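Local structure of ribosome inactivating type 1 protein (Iris hollandica, 3MVG) at residues A[11-16]-A[174-179]; A[31-36]-A[245-250]; A[37-42]-A[69-74]; A[121-126]-A[185-190]. The protein belongs to the plant ribosome-inactivating proteins, as a type 1, single-chain member of that family. All coordinates share one frame; numbering follows the deposited sequence.

Contact 1 (A[11-16]-A[174-179])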
loop_
_atom_site.group_PDB
_atom_site.type_symbol
_atom_site.label_atom_id
_atom_site.label_comp_id
_atom_site.label_asym_id
_atom_site.label_seq_id
_atom_site.Cartn_x
_atom_site.Cartn_y
_atom_site.Cartn_z
ATOM N N THR A 11 -5.587 0.130 17.064
ATOM C CA THR A 11 -5.064 0.396 15.718
ATOM C C THR A 11 -5.594 -0.580 14.678
ATOM O O THR A 11 -5.565 -1.801 14.862
ATOM C CB THR A 11 -3.523 0.381 15.693
ATOM O OG1 THR A 11 -3.036 1.502 16.436
ATOM C CG2 THR A 11 -2.978 0.489 14.266
ATOM N N THR A 12 -6.051 -0.008 13.570
ATOM C CA THR A 12 -6.447 -0.761 12.392
ATOM C C THR A 12 -5.605 -0.265 11.206
ATOM O O THR A 12 -4.895 0.748 11.323
ATOM C CB THR A 12 -7.935 -0.527 12.074
ATOM O OG1 THR A 12 -8.136 0.866 11.816
ATOM C CG2 THR A 12 -8.839 -0.977 13.232
ATOM N N ARG A 13 -5.677 -0.966 10.078
ATOM C CA ARG A 13 -5.002 -0.506 8.863
ATOM C C ARG A 13 -5.468 0.911 8.535
ATOM O O ARG A 13 -4.654 1.795 8.239
ATOM C CB ARG A 13 -5.278 -1.449 7.689
ATOM C CG ARG A 13 -4.865 -2.893 7.928
ATOM C CD ARG A 13 -5.190 -3.772 6.714
ATOM N NE ARG A 13 -5.602 -5.125 7.092
ATOM C CZ ARG A 13 -4.942 -6.237 6.775
ATOM N NH1 ARG A 13 -3.826 -6.176 6.063
ATOM N NH2 ARG A 13 -5.399 -7.417 7.168
ATOM N N ARG A 14 -6.780 1.123 8.624
ATOM C CA ARG A 14 -7.403 2.398 8.309
ATOM C C ARG A 14 -6.949 3.518 9.241
ATOM O O ARG A 14 -6.636 4.613 8.778
ATOM C CB ARG A 14 -8.925 2.226 8.369
ATOM C CG ARG A 14 -9.747 3.269 7.633
ATOM C CD ARG A 14 -11.202 2.788 7.639
ATOM N NE ARG A 14 -12.099 3.561 6.784
ATOM C CZ ARG A 14 -12.936 4.499 7.219
ATOM N NH1 ARG A 14 -13.714 5.136 6.356
ATOM N NH2 ARG A 14 -12.995 4.807 8.513
ATOM N N SER A 15 -6.890 3.260 10.548
ATOM C CA SER A 15 -6.497 4.310 11.490
ATOM C C SER A 15 -5.031 4.720 11.322
ATOM O O SER A 15 -4.702 5.904 11.429
ATOM C CB SER A 15 -6.811 3.958 12.950
ATOM O OG SER A 15 -5.957 2.947 13.472
ATOM N N TYR A 16 -4.167 3.752 11.039
ATOM C CA TYR A 16 -2.759 4.056 10.814
ATOM C C TYR A 16 -2.602 4.856 9.517
ATOM O O TYR A 16 -1.912 5.876 9.482
ATOM C CB TYR A 16 -1.931 2.771 10.797
ATOM C CG TYR A 16 -0.462 3.032 10.569
ATOM C CD1 TYR A 16 0.323 3.634 11.549
ATOM C CD2 TYR A 16 0.135 2.695 9.363
ATOM C CE1 TYR A 16 1.681 3.886 11.326
ATOM C CE2 TYR A 16 1.484 2.937 9.130
ATOM C CZ TYR A 16 2.245 3.525 10.115
ATOM O OH TYR A 16 3.583 3.756 9.853
ATOM N N ASN A 174 0.105 -4.139 5.865
ATOM C CA ASN A 174 0.011 -5.579 5.574
ATOM C C ASN A 174 0.186 -6.457 6.814
ATOM O O ASN A 174 -0.095 -7.658 6.791
ATOM C CB ASN A 174 1.075 -5.985 4.565
ATOM C CG ASN A 174 0.792 -5.487 3.152
ATOM O OD1 ASN A 174 -0.277 -4.959 2.859
ATOM N ND2 ASN A 174 1.778 -5.636 2.280
ATOM N N ASN A 175 0.683 -5.857 7.887
ATOM C CA ASN A 175 0.926 -6.580 9.121
ATOM C C ASN A 175 0.020 -6.168 10.268
ATOM O O ASN A 175 0.216 -6.613 11.397
ATOM C CB ASN A 175 2.406 -6.497 9.463
ATOM C CG ASN A 175 3.212 -7.430 8.614
ATOM O OD1 ASN A 175 3.026 -8.647 8.687
ATOM N ND2 ASN A 175 4.075 -6.886 7.758
ATOM N N ILE A 176 -0.973 -5.335 9.980
ATOM C CA ILE A 176 -2.034 -5.054 10.934
ATOM C C ILE A 176 -3.204 -5.948 10.550
ATOM O O ILE A 176 -3.879 -5.710 9.551
ATOM C CB ILE A 176 -2.437 -3.563 10.925
ATOM C CG1 ILE A 176 -1.247 -2.682 11.342
ATOM C CG2 ILE A 176 -3.664 -3.335 11.817
ATOM C CD1 ILE A 176 -1.440 -1.198 11.052
ATOM N N ILE A 177 -3.414 -6.989 11.342
ATOM C CA ILE A 177 -4.352 -8.045 10.990
ATOM C C ILE A 177 -5.653 -7.721 11.699
ATOM O O ILE A 177 -5.950 -8.257 12.777
ATOM C CB ILE A 177 -3.810 -9.424 11.406
ATOM C CG1 ILE A 177 -2.327 -9.584 11.027
ATOM C CG2 ILE A 177 -4.673 -10.541 10.821
ATOM C CD1 ILE A 177 -1.975 -9.412 9.538
ATOM N N ASP A 178 -6.423 -6.813 11.112
ATOM C CA ASP A 178 -7.566 -6.244 11.806
ATOM C C ASP A 178 -8.894 -6.897 11.450
ATOM O O ASP A 178 -9.940 -6.424 11.873
ATOM C CB ASP A 178 -7.615 -4.711 11.649
ATOM C CG ASP A 178 -7.781 -4.261 10.208
ATOM O OD1 ASP A 178 -8.144 -5.076 9.327
ATOM O OD2 ASP A 178 -7.538 -3.061 9.962
ATOM N N GLN A 179 -8.845 -7.985 10.686
ATOM C CA GLN A 179 -10.074 -8.725 10.390
ATOM C C GLN A 179 -10.300 -9.915 11.316
ATOM O O GLN A 179 -11.292 -10.639 11.184
ATOM C CB GLN A 179 -10.166 -9.090 8.912
ATOM C CG GLN A 179 -10.329 -7.860 8.002
ATOM C CD GLN A 179 -11.384 -6.854 8.481
ATOM O OE1 GLN A 179 -11.106 -5.656 8.597
ATOM N NE2 GLN A 179 -12.592 -7.338 8.754
HETATM O O HOH W 1 -2.193 -8.430 5.306
HETATM O O HOH W 2 -6.991 -9.164 8.343
HETATM O O HOH W 3 -8.758 -1.191 8.544
#
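Arg13 and Asp178 carry the polar half of this contact. The backbone N of Arg13 donates to Asp178 OD2 over 2.8 Å in a fairly straight bond, 164° at the hydrogen. It meets the carboxylate on its anti side, somewhat out of plane. Farther along the same arginine, NE reaches Asp178 OD1 at 3.4 Å, a weak bond that forms part of a salt bridge. The two flat groups are 70° apart.

The Arg13 chain bends at chi3 (-145°) and lays its guanidinium on backbone. Ile176 O sits 2.9 Å above its plane, over the centre, and is not hydrogen-bonded to NE or NH2. Waters at the edge link NH1 to Asn174 O and, weakly, NH2 to the N of Gln179. A third water joins Arg14 N to Asp178 OD2.

Apolar contacts come from Ile176. Its CD1 lies 3.9 Å from Thr11 CG2 and 4.0 Å from Tyr16 CB, while CG2 packs against the peptide between Thr12 and Arg13. Tyr185 and Ile126 also pack on Ile176.

Thr12 and Ser15 form a capping box at the start of helix 13-27: Ser15 N donates to Thr12 OG1 and Thr12 N to Ser15 OG, both at 3.0 Å. Because OD2 takes the N-H of Arg13, the first helical residue, the carboxylate lies at the helix start. This probably suits the helix dipole, and the guanidinium would further stabilise the charge.

Contact 2 (A[31-36]-A[245-250])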
loop_
_atom_site.group_PDB
_atom_site.type_symbol
_atom_site.label_atom_id
_atom_site.label_comp_id
_atom_site.label_asym_id
_atom_site.label_seq_id
_atom_site.Cartn_x
_atom_site.Cartn_y
_atom_site.Cartn_z
ATOM N N THR A 31 1.891 22.968 -2.363
ATOM C CA THR A 31 2.367 22.822 -3.739
ATOM C C THR A 31 2.463 21.341 -4.093
ATOM O O THR A 31 2.906 20.516 -3.285
ATOM C CB THR A 31 3.720 23.528 -3.940
ATOM O OG1 THR A 31 3.557 24.926 -3.671
ATOM C CG2 THR A 31 4.255 23.357 -5.365
ATOM N N SER A 32 2.022 21.027 -5.307
ATOM C CA SER A 32 1.989 19.678 -5.846
ATOM C C SER A 32 2.934 19.640 -7.041
ATOM O O SER A 32 2.871 20.525 -7.906
ATOM C CB SER A 32 0.562 19.371 -6.310
ATOM O OG SER A 32 0.426 18.043 -6.787
ATOM N N VAL A 33 3.818 18.647 -7.088
ATOM C CA VAL A 33 4.693 18.446 -8.253
ATOM C C VAL A 33 4.478 17.020 -8.751
ATOM O O VAL A 33 4.734 16.055 -8.020
ATOM C CB VAL A 33 6.189 18.695 -7.919
ATOM C CG1 VAL A 33 7.061 18.446 -9.143
ATOM C CG2 VAL A 33 6.407 20.127 -7.410
ATOM N N HIS A 34 3.984 16.886 -9.982
ATOM C CA HIS A 34 3.610 15.572 -10.532
ATOM C C HIS A 34 2.743 14.762 -9.567
ATOM O O HIS A 34 2.930 13.552 -9.400
ATOM C CB HIS A 34 4.841 14.769 -10.948
ATOM C CG HIS A 34 5.611 15.393 -12.067
ATOM N ND1 HIS A 34 5.157 15.380 -13.369
ATOM C CD2 HIS A 34 6.797 16.046 -12.082
ATOM C CE1 HIS A 34 6.036 16.000 -14.138
ATOM N NE2 HIS A 34 7.036 16.416 -13.384
ATOM N N ASP A 35 1.807 15.459 -8.925
ATOM C CA ASP A 35 0.831 14.857 -8.008
ATOM C C ASP A 35 1.432 14.298 -6.720
ATOM O O ASP A 35 0.815 13.453 -6.060
ATOM C CB ASP A 35 -0.069 13.844 -8.727
ATOM C CG ASP A 35 -0.978 14.507 -9.730
ATOM O OD1 ASP A 35 -1.374 15.671 -9.503
ATOM O OD2 ASP A 35 -1.292 13.871 -10.750
ATOM N N ILE A 36 2.629 14.775 -6.381
ATOM C CA ILE A 36 3.263 14.482 -5.106
ATOM C C ILE A 36 3.439 15.806 -4.358
ATOM O O ILE A 36 3.887 16.798 -4.946
ATOM C CB ILE A 36 4.630 13.785 -5.279
ATOM C CG1 ILE A 36 4.522 12.610 -6.255
ATOM C CG2 ILE A 36 5.170 13.325 -3.923
ATOM C CD1 ILE A 36 5.840 11.946 -6.545
ATOM N N ALA A 245 5.847 9.958 -1.701
ATOM C CA ALA A 245 4.625 10.595 -1.218
ATOM C C ALA A 245 4.814 12.002 -0.696
ATOM O O ALA A 245 3.838 12.697 -0.424
ATOM C CB ALA A 245 3.961 9.723 -0.148
ATOM N N LEU A 246 6.071 12.397 -0.519
ATOM C CA LEU A 246 6.464 13.754 -0.141
ATOM C C LEU A 246 7.773 14.037 -0.843
ATOM O O LEU A 246 8.612 13.137 -0.952
ATOM C CB LEU A 246 6.703 13.877 1.369
ATOM C CG LEU A 246 5.545 13.590 2.320
ATOM C CD1 LEU A 246 6.047 13.543 3.749
ATOM C CD2 LEU A 246 4.458 14.636 2.160
ATOM N N LEU A 247 7.957 15.275 -1.290
ATOM C CA LEU A 247 9.187 15.658 -1.979
ATOM C C LEU A 247 10.000 16.639 -1.164
ATOM O O LEU A 247 9.496 17.690 -0.759
ATOM C CB LEU A 247 8.887 16.302 -3.335
ATOM C CG LEU A 247 8.045 15.522 -4.331
ATOM C CD1 LEU A 247 7.706 16.430 -5.492
ATOM C CD2 LEU A 247 8.735 14.267 -4.810
ATOM N N LEU A 248 11.273 16.303 -0.941
ATOM C CA LEU A 248 12.224 17.270 -0.392
ATOM C C LEU A 248 12.440 18.375 -1.427
ATOM O O LEU A 248 12.875 18.087 -2.545
ATOM C CB LEU A 248 13.553 16.583 -0.067
ATOM C CG LEU A 248 14.619 17.478 0.564
ATOM C CD1 LEU A 248 14.197 17.923 1.965
ATOM C CD2 LEU A 248 15.931 16.731 0.619
ATOM N N ARG A 249 12.133 19.619 -1.073
ATOM C CA ARG A 249 12.231 20.713 -2.043
ATOM C C ARG A 249 13.678 20.902 -2.491
ATOM O O ARG A 249 14.594 21.014 -1.667
ATOM C CB ARG A 249 11.646 22.004 -1.472
ATOM C CG ARG A 249 11.563 23.154 -2.483
ATOM C CD ARG A 249 10.917 24.389 -1.885
ATOM N NE ARG A 249 9.528 24.112 -1.518
ATOM C CZ ARG A 249 8.536 24.991 -1.543
ATOM N NH1 ARG A 249 8.757 26.257 -1.895
ATOM N NH2 ARG A 249 7.312 24.605 -1.208
ATOM N N TRP A 250 13.860 20.924 -3.807
ATOM C CA TRP A 250 15.180 21.067 -4.415
ATOM C C TRP A 250 15.553 22.546 -4.560
ATOM O O TRP A 250 14.781 23.325 -5.110
ATOM C CB TRP A 250 15.201 20.357 -5.773
ATOM C CG TRP A 250 16.518 20.443 -6.502
ATOM C CD1 TRP A 250 17.725 19.974 -6.072
ATOM C CD2 TRP A 250 16.748 21.021 -7.792
ATOM N NE1 TRP A 250 18.697 20.233 -7.011
ATOM C CE2 TRP A 250 18.123 20.872 -8.077
ATOM C CE3 TRP A 250 15.925 21.656 -8.733
ATOM C CZ2 TRP A 250 18.699 21.337 -9.266
ATOM C CZ3 TRP A 250 16.499 22.115 -9.919
ATOM C CH2 TRP A 250 17.873 21.955 -10.171
#
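Leu247 and Ile36 cross at about a right angle, and their branched ends pack together. Ile36 CG2 comes 3.6 Å from Leu247 CG and 3.8 Å from Leu247 CD2. With CG2 anti to the backbone N, the methyl also reaches the peptide between Ala245 and Leu246, 3.5 Å from Ala245 C. The other branch of Ile36 ends at CD1, which touches Leu247 CD2 at 4.1 Å.

Leu247 CD2 packs on Ile36, whereas CD1 meets Val33 CB at 3.6 Å while keeping to Ile36 as well. Val33 and Ile36 can share one leucine because a type I' beta turn brings them together. Val33 N donates to Ile36 O at 2.8 Å, and Ile36 N donates back to Val33 O. Both residues aim their CB atoms at Leu247. The contact is made by apolar side chains, one of them also against a peptide, and is mostly buried.

The turn closes the small hairpin of strands 32-33 and 36-37, which follows helix 13-27. The loop 245-250 comes after helix 235-240, whose Arg239 touches Ile36. Leu246 points away from the hairpin and packs on Arg24 and Leu27 of helix 13-27, and Leu248 lies on Trp201 and Gln202 of helix 201-210.

Contact 3 (A[37-42]-A[69-74]); sequences PLLPAQ and VNAYVV
Leu39 packs its side chain on the Val69 carbonyl: its CB and its CD1 each lie 3.4 Å from Val69 O. CD1 goes on to the peptide between Asn70 and Ala71, and touches Ala71 CB at 4.2 Å, an apolar side-chain pair. Trp201 of helix 201-210 also packs on Leu39.

Val69 answers with both methyls. CG1, anti to the backbone N, faces Pro40 O at 3.6 Å. CG2 rests against Gln42, 3.5 Å from its CA and 3.6 Å from its OE1. The two side chains cross at about a right angle. The Gln42 chain bends at chi2 (140°), which brings its amide back alongside the valine. Its OE1 is hydrogen-bonded to Asn67 ND2.

The polar link across the segments is one water. It donates to both Pro40 O and Val69 O, at 2.8 Å from the first, and so ties two carbonyls that have no direct bond to each other.

Within 69-74, Asn70 forms an Asx turn. Its OD1 accepts from Tyr72 N, which approaches from above the carbonyl plane. Ala71 and Tyr72 both face Asn67 in a G1 beta bulge. These features shape the tight link between strands 61-67 and 72-78 of the main sheet.

The chemistry is that of a loop laid against a strand connection by methyl groups over carbonyl oxygens. The shared water is the polar link, while the amide of Gln42, on the exposed edge of the contact, is held by Asn67 just before 69-74.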
loop_
_atom_site.group_PDB
_atom_site.type_symbol
_atom_site.label_atom_id
_atom_site.label_comp_id
_atom_site.label_asym_id
_atom_site.label_seq_id
_atom_site.Cartn_x
_atom_site.Cartn_y
_atom_site.Cartn_z
ATOM N N PRO A 37 3.063 15.844 -3.068
ATOM C CA PRO A 37 3.246 17.074 -2.296
ATOM C C PRO A 37 4.704 17.498 -2.177
ATOM O O PRO A 37 5.590 16.670 -1.932
ATOM C CB PRO A 37 2.719 16.700 -0.911
ATOM C CG PRO A 37 1.720 15.638 -1.174
ATOM C CD PRO A 37 2.294 14.837 -2.305
ATOM N N LEU A 38 4.929 18.795 -2.344
ATOM C CA LEU A 38 6.238 19.394 -2.162
ATOM C C LEU A 38 6.339 19.933 -0.748
ATOM O O LEU A 38 5.466 20.680 -0.299
ATOM C CB LEU A 38 6.411 20.537 -3.162
ATOM C CG LEU A 38 7.772 21.237 -3.239
ATOM C CD1 LEU A 38 8.845 20.280 -3.709
ATOM C CD2 LEU A 38 7.676 22.430 -4.183
ATOM N N LEU A 39 7.385 19.546 -0.031
ATOM C CA LEU A 39 7.586 20.053 1.321
ATOM C C LEU A 39 8.009 21.525 1.275
ATOM O O LEU A 39 8.488 22.012 0.234
ATOM C CB LEU A 39 8.602 19.182 2.067
ATOM C CG LEU A 39 8.092 17.767 2.382
ATOM C CD1 LEU A 39 9.189 16.950 3.006
ATOM C CD2 LEU A 39 6.854 17.776 3.299
ATOM N N PRO A 40 7.802 22.261 2.379
ATOM C CA PRO A 40 8.126 23.691 2.386
ATOM C C PRO A 40 9.616 23.989 2.283
ATOM O O PRO A 40 10.467 23.124 2.520
ATOM C CB PRO A 40 7.595 24.193 3.734
ATOM C CG PRO A 40 7.218 23.023 4.499
ATOM C CD PRO A 40 7.128 21.831 3.617
ATOM N N ALA A 41 9.906 25.233 1.922
ATOM C CA ALA A 41 11.235 25.803 2.098
ATOM C C ALA A 41 11.430 26.172 3.577
ATOM O O ALA A 41 10.468 26.518 4.268
ATOM C CB ALA A 41 11.393 27.030 1.216
ATOM N N GLN A 42 12.665 26.095 4.065
ATOM C CA GLN A 42 12.943 26.475 5.457
ATOM C C GLN A 42 12.746 27.984 5.654
ATOM O O GLN A 42 13.310 28.787 4.909
ATOM C CB GLN A 42 14.340 26.015 5.896
ATOM C CG GLN A 42 14.522 25.990 7.417
ATOM C CD GLN A 42 15.317 24.789 7.927
ATOM O OE1 GLN A 42 14.978 23.630 7.657
ATOM N NE2 GLN A 42 16.363 25.063 8.697
ATOM N N VAL A 69 10.175 20.814 6.598
ATOM C CA VAL A 69 11.048 20.889 5.419
ATOM C C VAL A 69 11.483 19.500 4.943
ATOM O O VAL A 69 11.568 19.243 3.748
ATOM C CB VAL A 69 12.276 21.815 5.686
ATOM C CG1 VAL A 69 13.231 21.860 4.495
ATOM C CG2 VAL A 69 11.810 23.216 6.034
ATOM N N ASN A 70 11.747 18.595 5.880
ATOM C CA ASN A 70 12.223 17.273 5.489
ATOM C C ASN A 70 11.428 16.112 6.085
ATOM O O ASN A 70 11.781 14.946 5.891
ATOM C CB ASN A 70 13.732 17.123 5.758
ATOM C CG ASN A 70 14.076 17.161 7.231
ATOM O OD1 ASN A 70 13.209 17.329 8.091
ATOM N ND2 ASN A 70 15.362 16.985 7.533
ATOM N N ALA A 71 10.349 16.440 6.797
ATOM C CA ALA A 71 9.475 15.449 7.454
ATOM C C ALA A 71 10.197 14.599 8.497
ATOM O O ALA A 71 9.731 13.512 8.844
ATOM C CB ALA A 71 8.777 14.556 6.417
ATOM N N TYR A 72 11.311 15.100 9.020
ATOM C CA TYR A 72 12.173 14.309 9.893
ATOM C C TYR A 72 12.169 14.798 11.341
ATOM O O TYR A 72 11.924 15.963 11.631
ATOM C CB TYR A 72 13.604 14.321 9.355
ATOM C CG TYR A 72 14.416 13.083 9.674
ATOM C CD1 TYR A 72 15.406 13.101 10.661
ATOM C CD2 TYR A 72 14.203 11.901 8.972
ATOM C CE1 TYR A 72 16.175 11.967 10.932
ATOM C CE2 TYR A 72 14.967 10.769 9.220
ATOM C CZ TYR A 72 15.944 10.809 10.205
ATOM O OH TYR A 72 16.687 9.675 10.456
ATOM N N VAL A 73 12.472 13.878 12.249
ATOM C CA VAL A 73 12.475 14.159 13.685
ATOM C C VAL A 73 13.680 15.016 14.069
ATOM O O VAL A 73 14.803 14.702 13.665
ATOM C CB VAL A 73 12.483 12.835 14.493
ATOM C CG1 VAL A 73 12.622 13.099 15.982
ATOM C CG2 VAL A 73 11.217 12.033 14.228
ATOM N N VAL A 74 13.444 16.078 14.848
ATOM C CA VAL A 74 14.523 16.928 15.369
ATOM C C VAL A 74 14.607 16.914 16.902
ATOM O O VAL A 74 15.628 17.302 17.485
ATOM C CB VAL A 74 14.412 18.404 14.879
ATOM C CG1 VAL A 74 14.435 18.474 13.344
ATOM C CG2 VAL A 74 13.166 19.095 15.447
HETATM O O HOH W 4 11.616 20.762 1.563
#

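Contact 4 (A[121-126]-A[185-190]); sequences NIDLGI and YDNFRP
The Arg189 guanidinium has Asn121 O 3.2 Å above its plane, over the centre, with Ile122 N on the same face nearer the rim. Neither is hydrogen-bonded to it. At its edge NE donates to Asp123 OD1 over 2.8 Å, a salt bridge in which the oxygen is met from above the carboxylate plane. Edge-on too, a water joins NH1 to Asn121 OD1. The side chain is extended from CG to NE, which lets it lie along the backbone of 121-123.

The Tyr185 ring carries Ile126 CG2 over one face, 4.1 Å from the centroid, in a CH-pi contact. Ile126 CB is closer to the rim, 3.6 Å from Tyr185 CD2. The ring's hydroxyl is hydrogen-bonded to Thr11 O. One face of Phe188 is covered by Leu124 CB, offset toward the rim, 4.1 Å from Phe188 CZ.

Between these groups the two loops run antiparallel and form a single beta bridge. Leu124 and Phe188 are a hydrogen-bonded pair: Leu124 N donates to Phe188 O at 2.8 Å, and Phe188 N to Leu124 O at 3.0 Å. The bridge fastens the lead-in to helix 126-138 to the segment between strand 184-185 and helix 192-199. Gly125 is the N-cap of helix 126-138 and lies close to Asn187 OD1.

Leu124 CD1 packs on Pro190 CD, and both residues also touch Gln157 of helix 146-164. A further water accepts from Asn187 ND2 and donates to Asp123 OD2. Two more waters donate to Asp186 O, one shared with Leu124 O and the other with Ile126 N.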
loop_
_atom_site.group_PDB
_atom_site.type_symbol
_atom_site.label_atom_id
_atom_site.label_comp_id
_atom_site.label_asym_id
_atom_site.label_seq_id
_atom_site.Cartn_x
_atom_site.Cartn_y
_atom_site.Cartn_z
ATOM N N ASN A 121 18.007 -5.285 11.775
ATOM C CA ASN A 121 17.805 -6.236 12.871
ATOM C C ASN A 121 16.819 -5.765 13.946
ATOM O O ASN A 121 16.768 -6.322 15.044
ATOM C CB ASN A 121 19.161 -6.613 13.489
ATOM C CG ASN A 121 20.135 -7.159 12.457
ATOM O OD1 ASN A 121 19.773 -7.983 11.618
ATOM N ND2 ASN A 121 21.373 -6.690 12.509
ATOM N N ILE A 122 16.022 -4.753 13.608
ATOM C CA ILE A 122 15.064 -4.155 14.540
ATOM C C ILE A 122 13.642 -4.338 14.015
ATOM O O ILE A 122 13.302 -3.852 12.936
ATOM C CB ILE A 122 15.378 -2.660 14.782
ATOM C CG1 ILE A 122 16.726 -2.523 15.512
ATOM C CG2 ILE A 122 14.233 -1.971 15.547
ATOM C CD1 ILE A 122 17.256 -1.097 15.614
ATOM N N ASP A 123 12.821 -5.058 14.781
ATOM C CA ASP A 123 11.418 -5.312 14.413
ATOM C C ASP A 123 10.632 -4.015 14.282
ATOM O O ASP A 123 10.772 -3.113 15.110
ATOM C CB ASP A 123 10.705 -6.174 15.467
ATOM C CG ASP A 123 11.110 -7.636 15.432
ATOM O OD1 ASP A 123 11.732 -8.088 14.461
ATOM O OD2 ASP A 123 10.769 -8.345 16.402
ATOM N N LEU A 124 9.810 -3.947 13.241
ATOM C CA LEU A 124 8.872 -2.855 13.033
ATOM C C LEU A 124 7.451 -3.386 12.994
ATOM O O LEU A 124 7.168 -4.412 12.367
ATOM C CB LEU A 124 9.182 -2.134 11.721
ATOM C CG LEU A 124 10.563 -1.484 11.606
ATOM C CD1 LEU A 124 10.719 -0.864 10.235
ATOM C CD2 LEU A 124 10.794 -0.425 12.689
ATOM N N GLY A 125 6.553 -2.662 13.644
ATOM C CA GLY A 125 5.143 -3.034 13.732
ATOM C C GLY A 125 4.529 -2.225 14.849
ATOM O O GLY A 125 5.204 -1.376 15.445
ATOM N N ILE A 126 3.262 -2.497 15.158
ATOM C CA ILE A 126 2.566 -1.739 16.191
ATOM C C ILE A 126 3.108 -2.020 17.595
ATOM O O ILE A 126 3.224 -1.099 18.396
ATOM C CB ILE A 126 1.022 -1.887 16.052
ATOM C CG1 ILE A 126 0.556 -1.400 14.668
ATOM C CG2 ILE A 126 0.267 -1.187 17.196
ATOM C CD1 ILE A 126 0.965 0.024 14.297
ATOM N N TYR A 185 -1.113 -7.947 15.586
ATOM C CA TYR A 185 -0.093 -7.056 15.036
ATOM C C TYR A 185 1.207 -7.792 14.790
ATOM O O TYR A 185 1.931 -8.121 15.733
ATOM C CB TYR A 185 0.159 -5.896 16.002
ATOM C CG TYR A 185 -1.076 -5.090 16.286
ATOM C CD1 TYR A 185 -1.763 -5.230 17.494
ATOM C CD2 TYR A 185 -1.588 -4.210 15.332
ATOM C CE1 TYR A 185 -2.913 -4.508 17.750
ATOM C CE2 TYR A 185 -2.730 -3.479 15.576
ATOM C CZ TYR A 185 -3.395 -3.637 16.787
ATOM O OH TYR A 185 -4.534 -2.919 17.042
ATOM N N ASP A 186 1.510 -8.054 13.530
ATOM C CA ASP A 186 2.717 -8.785 13.175
ATOM C C ASP A 186 3.879 -7.834 12.920
ATOM O O ASP A 186 3.677 -6.647 12.666
ATOM C CB ASP A 186 2.473 -9.636 11.928
ATOM C CG ASP A 186 1.436 -10.722 12.146
ATOM O OD1 ASP A 186 1.195 -11.134 13.302
ATOM O OD2 ASP A 186 0.854 -11.177 11.134
ATOM N N ASN A 187 5.089 -8.374 12.977
ATOM C CA ASN A 187 6.307 -7.609 12.782
ATOM C C ASN A 187 7.016 -7.981 11.502
ATOM O O ASN A 187 6.861 -9.098 11.003
ATOM C CB ASN A 187 7.251 -7.846 13.954
ATOM C CG ASN A 187 6.759 -7.209 15.227
ATOM O OD1 ASN A 187 6.076 -6.190 15.199
ATOM N ND2 ASN A 187 7.113 -7.803 16.355
ATOM N N PHE A 188 7.782 -7.037 10.975
ATOM C CA PHE A 188 8.738 -7.318 9.911
ATOM C C PHE A 188 10.005 -6.539 10.234
ATOM O O PHE A 188 9.991 -5.634 11.073
ATOM C CB PHE A 188 8.167 -6.942 8.530
ATOM C CG PHE A 188 8.076 -5.456 8.284
ATOM C CD1 PHE A 188 6.970 -4.741 8.719
ATOM C CD2 PHE A 188 9.091 -4.777 7.608
ATOM C CE1 PHE A 188 6.880 -3.365 8.504
ATOM C CE2 PHE A 188 9.007 -3.409 7.387
ATOM C CZ PHE A 188 7.905 -2.701 7.838
ATOM N N ARG A 189 11.102 -6.901 9.579
ATOM C CA ARG A 189 12.326 -6.118 9.649
ATOM C C ARG A 189 12.601 -5.564 8.262
ATOM O O ARG A 189 12.417 -6.281 7.271
ATOM C CB ARG A 189 13.489 -6.968 10.144
ATOM C CG ARG A 189 13.330 -7.336 11.599
ATOM C CD ARG A 189 14.375 -8.319 12.058
ATOM N NE ARG A 189 14.308 -8.493 13.506
ATOM C CZ ARG A 189 15.248 -9.079 14.240
ATOM N NH1 ARG A 189 16.352 -9.548 13.668
ATOM N NH2 ARG A 189 15.088 -9.179 15.551
ATOM N N PRO A 190 13.016 -4.286 8.175
ATOM C CA PRO A 190 13.169 -3.670 6.861
ATOM C C PRO A 190 14.244 -4.369 6.052
ATOM O O PRO A 190 15.327 -4.655 6.568
ATOM C CB PRO A 190 13.563 -2.228 7.184
ATOM C CG PRO A 190 14.187 -2.298 8.526
ATOM C CD PRO A 190 13.424 -3.370 9.256
HETATM O O HOH W 5 17.505 -9.632 11.157
HETATM O O HOH W 6 13.821 -6.586 17.057
HETATM O O HOH W 7 8.717 -10.108 16.153
HETATM O O HOH W 8 4.749 -4.845 10.935
HETATM O O HOH W 9 1.984 -4.495 13.567
#

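The four contacts form two pairs well apart in the chain. Contacts 1 and 4 have centres 14 Å apart and touch: Tyr185 OH meets Thr11 O, and Asp186 N meets Asn175 O at the end of the small sheet of strands 176-177 and 184-185. Contacts 2 and 3 have centres 11 Å apart and touch through the backbones of Thr31 with Leu38 and Pro37 with Leu247. Between the pairs, centres are about 26 to 28 Å apart. Along the chain contact 1 crosses contacts 2 and 4. Contact 3 is nested in contacts 1 and 2, and closes before contact 4 opens. Contact 2 joins the hairpin after helix 13-27 to the loop after helix 235-240. All four come within reach of the second subunit, contact 3 through Pro37 alone.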